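Local coordinates for dehydroquinate synthase (Thermus thermophilus, PDB 1UJN), which probably converts 3-deoxy-D-arabino-heptulosonate 7-phosphate to 3-dehydroquinate, the second step of chorismate biosynthesis, using NAD and a divalent cobalt or zinc ion, at residues S308-A316 against V322-L330. Residues are numbered along the deposited sequence; the frame is centred on the assembly and turned at random.
Sequences SLHWVVPLA and VRPLPEGLL
Trp311 and Arg323 form the hydrogen-bonded pair that closes the open end of a two-stranded hairpin, and the chain beyond Arg323 then folds its own side chains onto the tryptophan. Trp311 N gives a nearly straight bond to Arg323 O (2.9 Å, 177° at the hydrogen), which it meets from above the carbonyl plane; the return bond, Arg323 N to Trp311 O, is longer at 3.2 Å. With CG anti to its own carbonyl carbon (chi1 -56°), Trp311 carries its indole toward the helix that starts after Pro326. Leu330 lays CD2 over one face of the five-membered ring, 4.0 Å from its centroid, in a CH-pi contact, while Leu325 brings CD1 obliquely to Trp311 CD1. The indole NE1 is buried without a polar partner, so the ring is held by packing, to which Tyr257 and Leu298 also contribute. Cutting Trp311 down to an alanine is likely to open a gap between hairpin and helix, leaving Leu325 and Leu330 without the ring they pack on. Where His310 lies beside Pro324, the proline CD sits over one imidazole face, 4.0 Å from the centroid. Arg323 folds forward over its own chain: NE and NH2 together grip Pro324 O side-on, in the guanidinium plane, and Leu325 CD2 lies over one face of that group, toward its rim. On the sheet face opposite Trp311, Val312 CG2 meets Val322 CG2 at 4.2 Å, the Val312 side chain lying about 7 Å from that of His231, a predicted zinc ligand. This is an antiparallel beta hairpin whose second strand leads, through loop 324-326, into helix 327-342 of a dehydroquinate synthase's largely helical C-terminal part.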
loop_
_atom_site.group_PDB
_atom_site.type_symbol
_atom_site.label_atom_id
_atom_site.label_comp_id
_atom_site.label_asym_id
_atom_site.label_seq_id
_atom_site.Cartn_x
_atom_site.Cartn_y
_atom_site.Cartn_z
ATOM N N SER A 308 -24.491 -7.263 18.054
ATOM C CA SER A 308 -23.479 -6.605 17.235
ATOM C C SER A 308 -22.323 -7.548 16.892
ATOM O O SER A 308 -21.849 -7.620 15.768
ATOM C CB SER A 308 -22.950 -5.396 18.009
ATOM O OG SER A 308 -21.778 -4.898 17.362
ATOM N N LEU A 309 -21.837 -8.263 17.925
ATOM C CA LEU A 309 -20.705 -9.156 17.705
ATOM C C LEU A 309 -21.146 -10.519 17.171
ATOM O O LEU A 309 -22.197 -11.048 17.511
ATOM C CB LEU A 309 -19.951 -9.330 19.027
ATOM C CG LEU A 309 -20.883 -9.506 20.229
ATOM C CD1 LEU A 309 -21.652 -10.829 20.184
ATOM C CD2 LEU A 309 -20.134 -9.492 21.564
ATOM N N HIS A 310 -20.315 -11.067 16.266
ATOM C CA HIS A 310 -20.584 -12.408 15.759
ATOM C C HIS A 310 -19.484 -13.383 16.183
ATOM O O HIS A 310 -18.297 -13.089 16.123
ATOM C CB HIS A 310 -20.665 -12.343 14.231
ATOM C CG HIS A 310 -22.042 -11.894 13.809
ATOM N ND1 HIS A 310 -22.598 -10.724 14.211
ATOM C CD2 HIS A 310 -22.909 -12.504 12.895
ATOM C CE1 HIS A 310 -23.765 -10.628 13.545
ATOM N NE2 HIS A 310 -23.978 -11.680 12.751
ATOM N N TRP A 311 -19.849 -14.581 16.627
ATOM C CA TRP A 311 -18.870 -15.572 17.054
ATOM C C TRP A 311 -18.824 -16.750 16.094
ATOM O O TRP A 311 -19.848 -17.140 15.533
ATOM C CB TRP A 311 -19.220 -16.120 18.439
ATOM C CG TRP A 311 -19.375 -15.101 19.515
ATOM C CD1 TRP A 311 -20.435 -14.260 19.708
ATOM C CD2 TRP A 311 -18.454 -14.838 20.577
ATOM N NE1 TRP A 311 -20.232 -13.494 20.832
ATOM C CE2 TRP A 311 -19.023 -13.828 21.384
ATOM C CE3 TRP A 311 -17.200 -15.359 20.927
ATOM C CZ2 TRP A 311 -18.382 -13.328 22.522
ATOM C CZ3 TRP A 311 -16.563 -14.864 22.057
ATOM C CH2 TRP A 311 -17.157 -13.857 22.842
ATOM N N VAL A 312 -17.635 -17.317 15.908
ATOM C CA VAL A 312 -17.488 -18.490 15.058
ATOM C C VAL A 312 -17.692 -19.662 16.013
ATOM O O VAL A 312 -16.869 -19.900 16.902
ATOM C CB VAL A 312 -16.078 -18.590 14.429
ATOM C CG1 VAL A 312 -15.968 -19.865 13.614
ATOM C CG2 VAL A 312 -15.810 -17.379 13.545
ATOM N N VAL A 313 -18.800 -20.373 15.840
ATOM C CA VAL A 313 -19.135 -21.503 16.700
ATOM C C VAL A 313 -18.976 -22.834 15.979
ATOM O O VAL A 313 -19.599 -23.064 14.945
ATOM C CB VAL A 313 -20.601 -21.403 17.201
ATOM C CG1 VAL A 313 -20.918 -22.559 18.141
ATOM C CG2 VAL A 313 -20.827 -20.072 17.900
ATOM N N PRO A 314 -18.132 -23.728 16.517
ATOM C CA PRO A 314 -17.917 -25.039 15.901
ATOM C C PRO A 314 -18.939 -26.042 16.440
ATOM O O PRO A 314 -18.878 -26.430 17.605
ATOM C CB PRO A 314 -16.498 -25.378 16.329
ATOM C CG PRO A 314 -16.465 -24.844 17.733
ATOM C CD PRO A 314 -17.164 -23.495 17.607
ATOM N N LEU A 315 -19.882 -26.450 15.596
ATOM C CA LEU A 315 -20.902 -27.411 16.013
ATOM C C LEU A 315 -20.391 -28.831 15.814
ATOM O O LEU A 315 -20.842 -29.772 16.473
ATOM C CB LEU A 315 -22.190 -27.189 15.218
ATOM C CG LEU A 315 -22.819 -25.798 15.380
ATOM C CD1 LEU A 315 -24.065 -25.694 14.516
ATOM C CD2 LEU A 315 -23.166 -25.551 16.840
ATOM N N ALA A 316 -19.436 -28.971 14.903
ATOM C CA ALA A 316 -18.818 -30.255 14.595
ATOM C C ALA A 316 -17.638 -29.946 13.690
ATOM O O ALA A 316 -17.635 -28.927 13.003
ATOM C CB ALA A 316 -19.810 -31.164 13.874
ATOM N N VAL A 322 -21.549 -18.816 12.113
ATOM C CA VAL A 322 -21.159 -17.492 12.573
ATOM C C VAL A 322 -22.462 -16.782 12.904
ATOM O O VAL A 322 -23.341 -16.657 12.049
ATOM C CB VAL A 322 -20.404 -16.717 11.475
ATOM C CG1 VAL A 322 -20.015 -15.333 11.983
ATOM C CG2 VAL A 322 -19.171 -17.497 11.054
ATOM N N ARG A 323 -22.594 -16.328 14.145
ATOM C CA ARG A 323 -23.821 -15.668 14.576
ATOM C C ARG A 323 -23.673 -15.024 15.949
ATOM O O ARG A 323 -22.703 -15.277 16.663
ATOM C CB ARG A 323 -24.950 -16.699 14.647
ATOM C CG ARG A 323 -24.543 -17.965 15.397
ATOM C CD ARG A 323 -25.734 -18.745 15.932
ATOM N NE ARG A 323 -26.401 -18.037 17.023
ATOM C CZ ARG A 323 -27.336 -18.572 17.805
ATOM N NH1 ARG A 323 -27.721 -19.828 17.622
ATOM N NH2 ARG A 323 -27.882 -17.852 18.775
ATOM N N PRO A 324 -24.639 -14.168 16.326
ATOM C CA PRO A 324 -24.626 -13.490 17.626
ATOM C C PRO A 324 -25.206 -14.451 18.662
ATOM O O PRO A 324 -25.937 -15.379 18.309
ATOM C CB PRO A 324 -25.526 -12.283 17.390
ATOM C CG PRO A 324 -26.554 -12.835 16.446
ATOM C CD PRO A 324 -25.698 -13.614 15.461
ATOM N N LEU A 325 -24.893 -14.234 19.933
ATOM C CA LEU A 325 -25.397 -15.116 20.977
ATOM C C LEU A 325 -25.970 -14.348 22.161
ATOM O O LEU A 325 -25.492 -13.266 22.500
ATOM C CB LEU A 325 -24.269 -16.035 21.462
ATOM C CG LEU A 325 -23.638 -16.957 20.412
ATOM C CD1 LEU A 325 -22.348 -17.553 20.954
ATOM C CD2 LEU A 325 -24.624 -18.050 20.030
ATOM N N PRO A 326 -27.018 -14.895 22.799
ATOM C CA PRO A 326 -27.614 -14.215 23.952
ATOM C C PRO A 326 -26.535 -14.070 25.024
ATOM O O PRO A 326 -25.796 -15.021 25.290
ATOM C CB PRO A 326 -28.723 -15.174 24.384
ATOM C CG PRO A 326 -29.113 -15.847 23.103
ATOM C CD PRO A 326 -27.771 -16.117 22.462
ATOM N N GLU A 327 -26.431 -12.891 25.628
ATOM C CA GLU A 327 -25.425 -12.666 26.659
ATOM C C GLU A 327 -25.484 -13.758 27.721
ATOM O O GLU A 327 -24.458 -14.150 28.281
ATOM C CB GLU A 327 -25.626 -11.299 27.315
ATOM C CG GLU A 327 -24.657 -11.017 28.459
ATOM C CD GLU A 327 -24.852 -9.640 29.070
ATOM O OE1 GLU A 327 -24.162 -9.326 30.066
ATOM O OE2 GLU A 327 -25.692 -8.873 28.556
ATOM N N GLY A 328 -26.691 -14.248 27.994
ATOM C CA GLY A 328 -26.858 -15.293 28.987
ATOM C C GLY A 328 -26.097 -16.557 28.637
ATOM O O GLY A 328 -25.615 -17.264 29.524
ATOM N N LEU A 329 -25.996 -16.844 27.343
ATOM C CA LEU A 329 -25.286 -18.025 26.864
ATOM C C LEU A 329 -23.780 -17.803 27.000
ATOM O O LEU A 329 -23.045 -18.693 27.431
ATOM C CB LEU A 329 -25.651 -18.292 25.402
ATOM C CG LEU A 329 -25.233 -19.619 24.759
ATOM C CD1 LEU A 329 -26.020 -19.820 23.475
ATOM C CD2 LEU A 329 -23.738 -19.629 24.479
ATOM N N LEU A 330 -23.328 -16.609 26.630
ATOM C CA LEU A 330 -21.914 -16.267 26.723
ATOM C C LEU A 330 -21.476 -16.274 28.184
ATOM O O LEU A 330 -20.395 -16.756 28.523
ATOM C CB LEU A 330 -21.669 -14.882 26.123
ATOM C CG LEU A 330 -22.109 -14.668 24.671
ATOM C CD1 LEU A 330 -21.980 -13.194 24.325
ATOM C CD2 LEU A 330 -21.267 -15.526 23.732
#